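Local coordinates for putative tRNA (Adenine(37)-N6)-methyltransferase (Pseudomonas aeruginosa, PDB 7BTU), which probably uses S-adenosyl-L-methionine to methylate the threonylcarbamoyl-modified adenosine at position 37 of tRNA, at residues B[15-20]-B[120-125]; B[62-67]-B[108-113]; B[163-168]-B[228-233]. One frame throughout, in Å; residues are numbered along the deposited sequence.

Contact 1: residues B[15-20]-B[120-125]; sequences GYIRSC and LWLSGI
Ile17 and Ile125 reach toward each other tip to tip, and Ile17 also meets Leu122. The contact between residues 15-20 and 120-125 is made by side chains. No hydrogen bond joins the two segments.

The branched aliphatic groups carry it. The two branches of Ile17 serve different partners. Its CG2, anti to the backbone N, comes within 4.0 Å of CD1 of Ile125. Its CG1 is anti to the carbonyl carbon (chi1 -69°) and carries CD1 to 3.8 Å from CD1 of Leu122. Here the side chains of Ile17 and Leu122 cross at about a right angle. Ile125 is extended, and its CD1 touches both Ile17 and Ser19. CD1 of Ile125 lies 3.8 Å from CB of Ser19, and the serine meets it with carbon, not with its hydroxyl. A looser sulfur contact ends the row, with SG of Cys20 lying 4.3 Å from CG2 of Ile125.

The polar end of Ser19 is satisfied outside the pair. Its OG hydrogen-bonds with Leu127 O and Phe21 N. Its backbone N is held by Asp129 OD1. Ser19 is thus anchored to the chain just after Ile125 while its CB packs on that residue.

All five touching residues are buried. Strands 15-19 and 119-123 belong to the closed antiparallel barrel but are not adjacent in it. Strand 38-43 runs between them, and Leu41 from it packs on Ile17. The contact therefore belongs to the barrel interior, where Leu122 also meets Val110 of strand 105-116 and Ile17 meets Val133 of strand 132-138.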
loop_
_atom_site.group_PDB
_atom_site.type_symbol
_atom_site.label_atom_id
_atom_site.label_comp_id
_atom_site.label_asym_id
_atom_site.label_seq_id
_atom_site.Cartn_x
_atom_site.Cartn_y
_atom_site.Cartn_z
ATOM N N GLY B 15 -1.516 -15.993 -7.115
ATOM C CA GLY B 15 -1.533 -17.043 -6.103
ATOM C C GLY B 15 -2.728 -16.837 -5.186
ATOM O O GLY B 15 -3.539 -15.921 -5.386
ATOM N N TYR B 16 -2.867 -17.764 -4.223
ATOM C CA TYR B 16 -4.016 -17.761 -3.323
ATOM C C TYR B 16 -3.510 -17.904 -1.896
ATOM O O TYR B 16 -2.526 -18.621 -1.654
ATOM C CB TYR B 16 -4.997 -18.904 -3.636
ATOM C CG TYR B 16 -5.782 -18.646 -4.904
ATOM C CD1 TYR B 16 -6.999 -17.961 -4.871
ATOM C CD2 TYR B 16 -5.319 -19.112 -6.137
ATOM C CE1 TYR B 16 -7.759 -17.752 -6.064
ATOM C CE2 TYR B 16 -6.039 -18.892 -7.305
ATOM C CZ TYR B 16 -7.242 -18.211 -7.281
ATOM O OH TYR B 16 -7.931 -18.015 -8.485
ATOM N N ILE B 17 -4.202 -17.233 -0.968
ATOM C CA ILE B 17 -3.888 -17.286 0.461
ATOM C C ILE B 17 -4.470 -18.553 1.088
ATOM O O ILE B 17 -5.614 -18.938 0.819
ATOM C CB ILE B 17 -4.432 -16.031 1.172
ATOM C CG1 ILE B 17 -3.631 -14.787 0.712
ATOM C CG2 ILE B 17 -4.342 -16.222 2.701
ATOM C CD1 ILE B 17 -2.130 -14.782 1.195
ATOM N N ARG B 18 -3.680 -19.225 1.908
ATOM C CA ARG B 18 -4.212 -20.184 2.854
ATOM C C ARG B 18 -4.029 -19.526 4.207
ATOM O O ARG B 18 -2.903 -19.121 4.529
ATOM C CB ARG B 18 -3.483 -21.529 2.758
ATOM N N SER B 19 -5.094 -19.447 5.025
ATOM C CA SER B 19 -4.877 -18.777 6.307
ATOM C C SER B 19 -5.837 -19.274 7.380
ATOM O O SER B 19 -6.742 -20.068 7.132
ATOM C CB SER B 19 -4.959 -17.255 6.190
ATOM O OG SER B 19 -6.282 -16.845 6.190
ATOM N N CYS B 20 -5.542 -18.843 8.599
ATOM C CA CYS B 20 -6.390 -19.168 9.749
ATOM C C CYS B 20 -7.802 -18.586 9.661
ATOM O O CYS B 20 -8.667 -19.033 10.420
ATOM C CB CYS B 20 -5.697 -18.700 11.025
ATOM S SG CYS B 20 -5.182 -17.005 11.076
ATOM N N LEU B 120 5.142 -18.268 -0.044
ATOM C CA LEU B 120 5.563 -17.356 1.016
ATOM C C LEU B 120 4.919 -17.808 2.320
ATOM O O LEU B 120 3.714 -18.121 2.339
ATOM C CB LEU B 120 5.092 -15.917 0.769
ATOM C CG LEU B 120 5.438 -15.213 -0.559
ATOM C CD1 LEU B 120 5.022 -13.730 -0.475
ATOM C CD2 LEU B 120 6.856 -15.337 -0.806
ATOM N N TRP B 121 5.700 -17.777 3.393
ATOM C CA TRP B 121 5.217 -17.975 4.772
ATOM C C TRP B 121 4.985 -16.617 5.422
ATOM O O TRP B 121 5.896 -15.788 5.474
ATOM C CB TRP B 121 6.233 -18.767 5.611
ATOM C CG TRP B 121 6.038 -20.167 5.431
ATOM C CD1 TRP B 121 5.062 -20.951 6.033
ATOM C CD2 TRP B 121 6.758 -21.021 4.557
ATOM N NE1 TRP B 121 5.177 -22.234 5.602
ATOM C CE2 TRP B 121 6.197 -22.313 4.687
ATOM C CE3 TRP B 121 7.844 -20.838 3.705
ATOM C CZ2 TRP B 121 6.664 -23.392 3.980
ATOM C CZ3 TRP B 121 8.320 -21.925 3.011
ATOM C CH2 TRP B 121 7.731 -23.188 3.147
ATOM N N LEU B 122 3.770 -16.399 5.936
ATOM C CA LEU B 122 3.336 -15.100 6.397
ATOM C C LEU B 122 2.916 -15.187 7.872
ATOM O O LEU B 122 2.457 -16.231 8.344
ATOM C CB LEU B 122 2.126 -14.572 5.567
ATOM C CG LEU B 122 2.386 -14.671 4.059
ATOM C CD1 LEU B 122 1.097 -14.339 3.237
ATOM C CD2 LEU B 122 3.606 -13.785 3.701
ATOM N N SER B 123 3.013 -14.060 8.568
ATOM C CA SER B 123 2.524 -13.983 9.945
ATOM C C SER B 123 1.961 -12.602 10.150
ATOM O O SER B 123 2.245 -11.672 9.377
ATOM C CB SER B 123 3.626 -14.268 10.974
ATOM O OG SER B 123 4.544 -13.214 10.911
ATOM N N GLY B 124 1.107 -12.493 11.168
ATOM C CA GLY B 124 0.393 -11.253 11.319
ATOM C C GLY B 124 -0.557 -11.023 10.176
ATOM O O GLY B 124 -0.759 -9.876 9.774
ATOM N N ILE B 125 -1.161 -12.070 9.669
ATOM C CA ILE B 125 -1.917 -11.970 8.427
ATOM C C ILE B 125 -3.291 -11.363 8.721
ATOM O O ILE B 125 -3.823 -11.488 9.828
ATOM C CB ILE B 125 -2.021 -13.384 7.796
ATOM C CG1 ILE B 125 -2.263 -13.316 6.279
ATOM C CG2 ILE B 125 -3.101 -14.281 8.482
ATOM C CD1 ILE B 125 -2.196 -14.664 5.645
#

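Contact 2: residues B[62-67]-B[108-113]; sequences VWLLFL and SVVRLE
Val62 and Val110 stand next to each other on one face of the sheet, with CG2 of Val62 3.7 Å from CG1 of Val110. Each of these methyls sits between its own backbone N and carbonyl carbon, which turns the two together. Leu64 CD1 reaches the same Val110 methyl, and Val62 CG1 meets Leu112 CD2. Phe66, on the Val62 and Leu64 side, turns its ring edge to Ser108 N. On the other face, CB of Val109 is 4.1 Å from the centroid of the six-membered ring of Trp63 and 13° off the normal, a CH-pi contact.

The backbones form an antiparallel ladder. Val62 and Val110 are a hydrogen-bonded pair, with both N-to-O bonds 3.0 Å long. Leu64 and Ser108 form the next such pair: Leu64 N to Ser108 O is 2.8 Å and Ser108 N to Leu64 O is 2.9 Å. Between them, Trp63 and Val109 are a non-hydrogen-bonded pair.

The polar side-chain ends bond outside the two segments. Ser108 OG pairs with Asp126 OD1, and Trp63 NE1 with Asp144 OD2. The Trp63 ring also meets Trp63 of the second subunit edge-to-face. Strand 61-67 lies between strands 105-116 and 132-138 in the barrel. Inside, Leu122 of strand 119-123 and Ile136 of strand 132-138 pack against Leu64.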
loop_
_atom_site.group_PDB
_atom_site.type_symbol
_atom_site.label_atom_id
_atom_site.label_comp_id
_atom_site.label_asym_id
_atom_site.label_seq_id
_atom_site.Cartn_x
_atom_site.Cartn_y
_atom_site.Cartn_z
ATOM N N VAL B 62 6.045 -7.479 3.419
ATOM C CA VAL B 62 5.674 -7.305 2.022
ATOM C C VAL B 62 4.278 -6.729 1.945
ATOM O O VAL B 62 3.440 -6.924 2.840
ATOM C CB VAL B 62 5.754 -8.621 1.215
ATOM C CG1 VAL B 62 7.227 -9.075 1.086
ATOM C CG2 VAL B 62 4.871 -9.755 1.831
ATOM N N TRP B 63 4.051 -5.993 0.866
ATOM C CA TRP B 63 2.721 -5.568 0.472
ATOM C C TRP B 63 2.106 -6.643 -0.387
ATOM O O TRP B 63 2.753 -7.115 -1.332
ATOM C CB TRP B 63 2.816 -4.263 -0.323
ATOM C CG TRP B 63 3.071 -3.017 0.491
ATOM C CD1 TRP B 63 4.212 -2.250 0.504
ATOM C CD2 TRP B 63 2.125 -2.341 1.341
ATOM N NE1 TRP B 63 4.032 -1.171 1.303
ATOM C CE2 TRP B 63 2.764 -1.200 1.838
ATOM C CE3 TRP B 63 0.771 -2.603 1.714
ATOM C CZ2 TRP B 63 2.132 -0.295 2.729
ATOM C CZ3 TRP B 63 0.129 -1.703 2.566
ATOM C CH2 TRP B 63 0.831 -0.549 3.076
ATOM N N LEU B 64 0.843 -6.991 -0.106
ATOM C CA LEU B 64 0.065 -7.837 -0.985
ATOM C C LEU B 64 -1.106 -7.005 -1.499
ATOM O O LEU B 64 -1.854 -6.421 -0.704
ATOM C CB LEU B 64 -0.457 -9.104 -0.267
ATOM C CG LEU B 64 0.593 -10.064 0.351
ATOM C CD1 LEU B 64 -0.060 -11.268 1.077
ATOM C CD2 LEU B 64 1.667 -10.506 -0.705
ATOM N N LEU B 65 -1.281 -6.978 -2.805
ATOM C CA LEU B 65 -2.517 -6.497 -3.407
ATOM C C LEU B 65 -3.360 -7.729 -3.679
ATOM O O LEU B 65 -2.847 -8.754 -4.180
ATOM C CB LEU B 65 -2.288 -5.756 -4.754
ATOM C CG LEU B 65 -1.402 -4.532 -4.624
ATOM C CD1 LEU B 65 -1.111 -3.864 -5.970
ATOM C CD2 LEU B 65 -1.974 -3.508 -3.622
ATOM N N PHE B 66 -4.662 -7.622 -3.388
ATOM C CA PHE B 66 -5.520 -8.786 -3.433
ATOM C C PHE B 66 -6.920 -8.366 -3.836
ATOM O O PHE B 66 -7.259 -7.177 -3.903
ATOM C CB PHE B 66 -5.521 -9.502 -2.073
ATOM C CG PHE B 66 -6.129 -8.657 -0.970
ATOM C CD1 PHE B 66 -5.315 -7.819 -0.180
ATOM C CD2 PHE B 66 -7.489 -8.725 -0.728
ATOM C CE1 PHE B 66 -5.910 -7.016 0.846
ATOM C CE2 PHE B 66 -8.131 -7.949 0.291
ATOM C CZ PHE B 66 -7.319 -7.097 1.081
ATOM N N LEU B 67 -7.735 -9.363 -4.130
ATOM C CA LEU B 67 -9.103 -9.125 -4.551
ATOM C C LEU B 67 -10.029 -9.357 -3.375
ATOM O O LEU B 67 -9.915 -10.402 -2.723
ATOM C CB LEU B 67 -9.481 -10.072 -5.679
ATOM C CG LEU B 67 -8.824 -9.791 -7.045
ATOM C CD1 LEU B 67 -9.252 -10.807 -8.052
ATOM C CD2 LEU B 67 -9.209 -8.395 -7.505
ATOM N N SER B 108 -2.515 -5.085 1.727
ATOM C CA SER B 108 -2.189 -5.312 3.119
ATOM C C SER B 108 -0.679 -5.512 3.271
ATOM O O SER B 108 0.000 -5.999 2.353
ATOM C CB SER B 108 -3.003 -6.470 3.675
ATOM O OG SER B 108 -2.405 -7.703 3.454
ATOM N N VAL B 109 -0.158 -5.097 4.433
ATOM C CA VAL B 109 1.253 -5.305 4.760
ATOM C C VAL B 109 1.298 -6.453 5.739
ATOM O O VAL B 109 0.490 -6.506 6.682
ATOM C CB VAL B 109 1.941 -4.036 5.305
ATOM C CG1 VAL B 109 1.130 -3.354 6.387
ATOM C CG2 VAL B 109 3.346 -4.384 5.858
ATOM N N VAL B 110 2.192 -7.417 5.472
ATOM C CA VAL B 110 2.240 -8.636 6.262
ATOM C C VAL B 110 3.696 -8.942 6.521
ATOM O O VAL B 110 4.560 -8.632 5.709
ATOM C CB VAL B 110 1.479 -9.784 5.510
ATOM C CG1 VAL B 110 2.134 -10.129 4.217
ATOM C CG2 VAL B 110 1.289 -11.007 6.339
ATOM N N ARG B 111 3.957 -9.600 7.634
ATOM C CA ARG B 111 5.304 -10.036 7.948
ATOM C C ARG B 111 5.647 -11.256 7.106
ATOM O O ARG B 111 4.856 -12.206 7.022
ATOM C CB ARG B 111 5.404 -10.395 9.443
ATOM C CG ARG B 111 6.827 -10.857 9.793
ATOM C CD ARG B 111 7.673 -9.653 10.068
ATOM N NE ARG B 111 8.789 -9.980 10.960
ATOM C CZ ARG B 111 9.902 -10.557 10.531
ATOM N NH1 ARG B 111 10.031 -10.848 9.227
ATOM N NH2 ARG B 111 10.883 -10.835 11.397
ATOM N N LEU B 112 6.819 -11.214 6.440
ATOM C CA LEU B 112 7.301 -12.323 5.626
ATOM C C LEU B 112 8.188 -13.176 6.539
ATOM O O LEU B 112 9.250 -12.720 6.970
ATOM C CB LEU B 112 8.106 -11.808 4.410
ATOM C CG LEU B 112 8.714 -12.892 3.532
ATOM C CD1 LEU B 112 7.607 -13.791 2.942
ATOM C CD2 LEU B 112 9.478 -12.208 2.324
ATOM N N GLU B 113 7.736 -14.390 6.863
ATOM C CA GLU B 113 8.552 -15.255 7.724
ATOM C C GLU B 113 9.628 -15.958 6.924
ATOM O O GLU B 113 10.655 -16.329 7.481
ATOM C CB GLU B 113 7.681 -16.306 8.417
ATOM C CG GLU B 113 6.706 -15.683 9.420
ATOM C CD GLU B 113 7.423 -15.156 10.705
ATOM O OE1 GLU B 113 6.852 -14.317 11.439
ATOM O OE2 GLU B 113 8.572 -15.572 10.964
#

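Contact 3: residues B[163-168]-B[228-233]; sequences VEWSEQ and IRVLDV
A parallel strand pair running into a helix N-cap joins residues 163-168 to 228-233 in the mixed sheet. Val163 pairs with Ile228, Glu164 with Arg229 and Trp165 with Val230. Glu164 N bonds to Ile228 O and Val230 N to Glu164 O, each at 2.8 Å. Ser166 N continues the ladder to Val230 O at 3.0 Å.

Val230 packs alongside Trp165. CG2 of Val230 lies 3.8 Å from the centroid of the six-membered ring of Trp165, 6° off the normal, a CH-pi contact. CG2 of Val230 is also 3.8 Å from CG1 of Val163.

On the other face, Glu164 and Arg229 make a long, weak salt bridge. OE1 of Glu164 lies 3.5 Å from NH1 of Arg229, near the guanidinium plane, while the carboxylate is turned 74° from that plane. The Arg229 chain, CG anti to the backbone N (chi1 162°) and extended to NE, carries the guanidinium past Glu164 to Ser166, whose CB covers one face. One water links NH1 to Trp165 O, another NH2 to Glu167 N.

Ser166 OG is 2.9 Å from Leu231 O and also near Val230 O. It caps helix 167-180 by accepting from Ala169 N. A classic beta bulge sets Leu231 and Asp232 opposite one residue, His219 of strand 216-222, and Asp232 OD1 bonds to His219 ND1. Strand 227-234 lies between strands 162-165 and 216-222. Helix 184-193 packs on the Trp165 and Val230 face through Ile188 and Leu192.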
loop_
_atom_site.group_PDB
_atom_site.type_symbol
_atom_site.label_atom_id
_atom_site.label_comp_id
_atom_site.label_asym_id
_atom_site.label_seq_id
_atom_site.Cartn_x
_atom_site.Cartn_y
_atom_site.Cartn_z
ATOM N N VAL B 163 -7.410 -12.051 28.409
ATOM C CA VAL B 163 -7.973 -13.335 28.022
ATOM C C VAL B 163 -7.563 -14.378 29.052
ATOM O O VAL B 163 -6.371 -14.613 29.235
ATOM C CB VAL B 163 -7.486 -13.762 26.630
ATOM C CG1 VAL B 163 -7.946 -15.211 26.354
ATOM C CG2 VAL B 163 -8.011 -12.782 25.547
ATOM N N GLU B 164 -8.532 -15.063 29.656
ATOM C CA GLU B 164 -8.247 -16.237 30.491
ATOM C C GLU B 164 -8.840 -17.481 29.823
ATOM O O GLU B 164 -9.624 -17.393 28.877
ATOM C CB GLU B 164 -8.793 -16.065 31.925
ATOM C CG GLU B 164 -10.262 -15.890 31.906
ATOM C CD GLU B 164 -10.910 -15.908 33.292
ATOM O OE1 GLU B 164 -12.081 -16.350 33.363
ATOM O OE2 GLU B 164 -10.238 -15.509 34.272
ATOM N N TRP B 165 -8.460 -18.648 30.331
ATOM C CA TRP B 165 -8.735 -19.947 29.716
ATOM C C TRP B 165 -9.426 -20.880 30.693
ATOM O O TRP B 165 -8.971 -21.002 31.835
ATOM C CB TRP B 165 -7.409 -20.615 29.323
ATOM C CG TRP B 165 -6.740 -19.959 28.148
ATOM C CD1 TRP B 165 -5.918 -18.860 28.149
ATOM C CD2 TRP B 165 -6.844 -20.406 26.786
ATOM N NE1 TRP B 165 -5.544 -18.566 26.821
ATOM C CE2 TRP B 165 -6.082 -19.525 25.994
ATOM C CE3 TRP B 165 -7.558 -21.445 26.168
ATOM C CZ2 TRP B 165 -5.969 -19.679 24.626
ATOM C CZ3 TRP B 165 -7.463 -21.595 24.784
ATOM C CH2 TRP B 165 -6.689 -20.696 24.029
ATOM N N SER B 166 -10.499 -21.544 30.274
ATOM C CA SER B 166 -10.907 -22.763 30.974
ATOM C C SER B 166 -9.843 -23.843 30.804
ATOM O O SER B 166 -9.158 -23.902 29.781
ATOM C CB SER B 166 -12.230 -23.288 30.468
ATOM O OG SER B 166 -12.050 -23.834 29.160
ATOM N N GLU B 167 -9.698 -24.701 31.825
ATOM C CA GLU B 167 -8.741 -25.811 31.708
ATOM C C GLU B 167 -9.040 -26.685 30.481
ATOM O O GLU B 167 -8.123 -27.073 29.729
ATOM C CB GLU B 167 -8.738 -26.631 33.016
ATOM N N GLN B 168 -10.324 -26.948 30.213
ATOM C CA GLN B 168 -10.670 -27.717 29.025
ATOM C C GLN B 168 -10.185 -27.011 27.751
ATOM O O GLN B 168 -9.615 -27.643 26.852
ATOM C CB GLN B 168 -12.190 -27.921 28.990
ATOM C CG GLN B 168 -12.734 -28.498 27.684
ATOM C CD GLN B 168 -14.271 -28.494 27.625
ATOM O OE1 GLN B 168 -14.861 -28.969 26.674
ATOM N NE2 GLN B 168 -14.905 -27.926 28.637
ATOM N N ILE B 228 -12.167 -11.664 28.715
ATOM C CA ILE B 228 -12.677 -12.748 27.903
ATOM C C ILE B 228 -12.199 -14.061 28.485
ATOM O O ILE B 228 -11.038 -14.186 28.903
ATOM C CB ILE B 228 -12.213 -12.571 26.448
ATOM C CG1 ILE B 228 -13.020 -11.418 25.800
ATOM C CG2 ILE B 228 -12.368 -13.876 25.718
ATOM C CD1 ILE B 228 -12.630 -11.085 24.317
ATOM N N ARG B 229 -13.071 -15.056 28.478
ATOM C CA ARG B 229 -12.721 -16.394 28.926
ATOM C C ARG B 229 -12.970 -17.373 27.798
ATOM O O ARG B 229 -14.063 -17.395 27.235
ATOM C CB ARG B 229 -13.532 -16.762 30.201
ATOM C CG ARG B 229 -13.564 -18.274 30.499
ATOM C CD ARG B 229 -14.726 -18.621 31.575
ATOM N NE ARG B 229 -14.750 -20.037 31.977
ATOM C CZ ARG B 229 -13.775 -20.550 32.707
ATOM N NH1 ARG B 229 -12.797 -19.748 33.066
ATOM N NH2 ARG B 229 -13.763 -21.829 33.101
ATOM N N VAL B 230 -11.933 -18.148 27.413
ATOM C CA VAL B 230 -12.112 -19.151 26.365
ATOM C C VAL B 230 -12.778 -20.358 26.992
ATOM O O VAL B 230 -12.274 -20.915 27.986
ATOM C CB VAL B 230 -10.752 -19.575 25.714
ATOM C CG1 VAL B 230 -11.012 -20.425 24.456
ATOM C CG2 VAL B 230 -9.885 -18.358 25.361
ATOM N N LEU B 231 -13.879 -20.810 26.390
ATOM C CA LEU B 231 -14.630 -21.907 26.985
ATOM C C LEU B 231 -14.209 -23.257 26.399
ATOM O O LEU B 231 -14.073 -24.237 27.123
ATOM C CB LEU B 231 -16.126 -21.683 26.739
ATOM C CG LEU B 231 -16.719 -20.449 27.406
ATOM C CD1 LEU B 231 -18.084 -20.095 26.775
ATOM C CD2 LEU B 231 -16.934 -20.808 28.891
ATOM N N ASP B 232 -14.061 -23.339 25.079
ATOM C CA ASP B 232 -13.774 -24.634 24.451
ATOM C C ASP B 232 -13.228 -24.373 23.053
ATOM O O ASP B 232 -13.380 -23.275 22.509
ATOM C CB ASP B 232 -14.989 -25.553 24.392
ATOM C CG ASP B 232 -16.014 -25.093 23.365
ATOM O OD1 ASP B 232 -15.700 -25.027 22.182
ATOM O OD2 ASP B 232 -17.143 -24.784 23.742
ATOM N N VAL B 233 -12.574 -25.389 22.497
ATOM C CA VAL B 233 -11.957 -25.345 21.158
ATOM C C VAL B 233 -12.307 -26.692 20.557
ATOM O O VAL B 233 -11.936 -27.729 21.117
ATOM C CB VAL B 233 -10.437 -25.169 21.201
ATOM C CG1 VAL B 233 -9.893 -25.079 19.716
ATOM C CG2 VAL B 233 -10.086 -23.879 21.919
HETATM O O HOH W 1 -10.200 -20.463 34.101
HETATM O O HOH W 2 -11.684 -24.032 34.071
#

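Overall arrangement
Contacts 1 and 2 share the antiparallel barrel of the N-terminal domain, with centres 9 Å apart. They meet where the neighbouring strands 105-116 and 119-123 run together: Ser123 OG and Glu113 OE1 are 2.6 Å apart, a probable hydrogen bond. Along the chain, both segments of contact 2 fall between the two segments of contact 1. Contact 3 comes later, in series, and belongs to the mixed sheet of the C-terminal part. Its centre is 26 Å from that of contact 1 and 31 Å from that of contact 2, and it touches neither. The barrel and the C-terminal sheet are distinct parts that still meet, as where Cys20 packs on Trp214. Of the three contacts only 1 and 2 reach the second subunit.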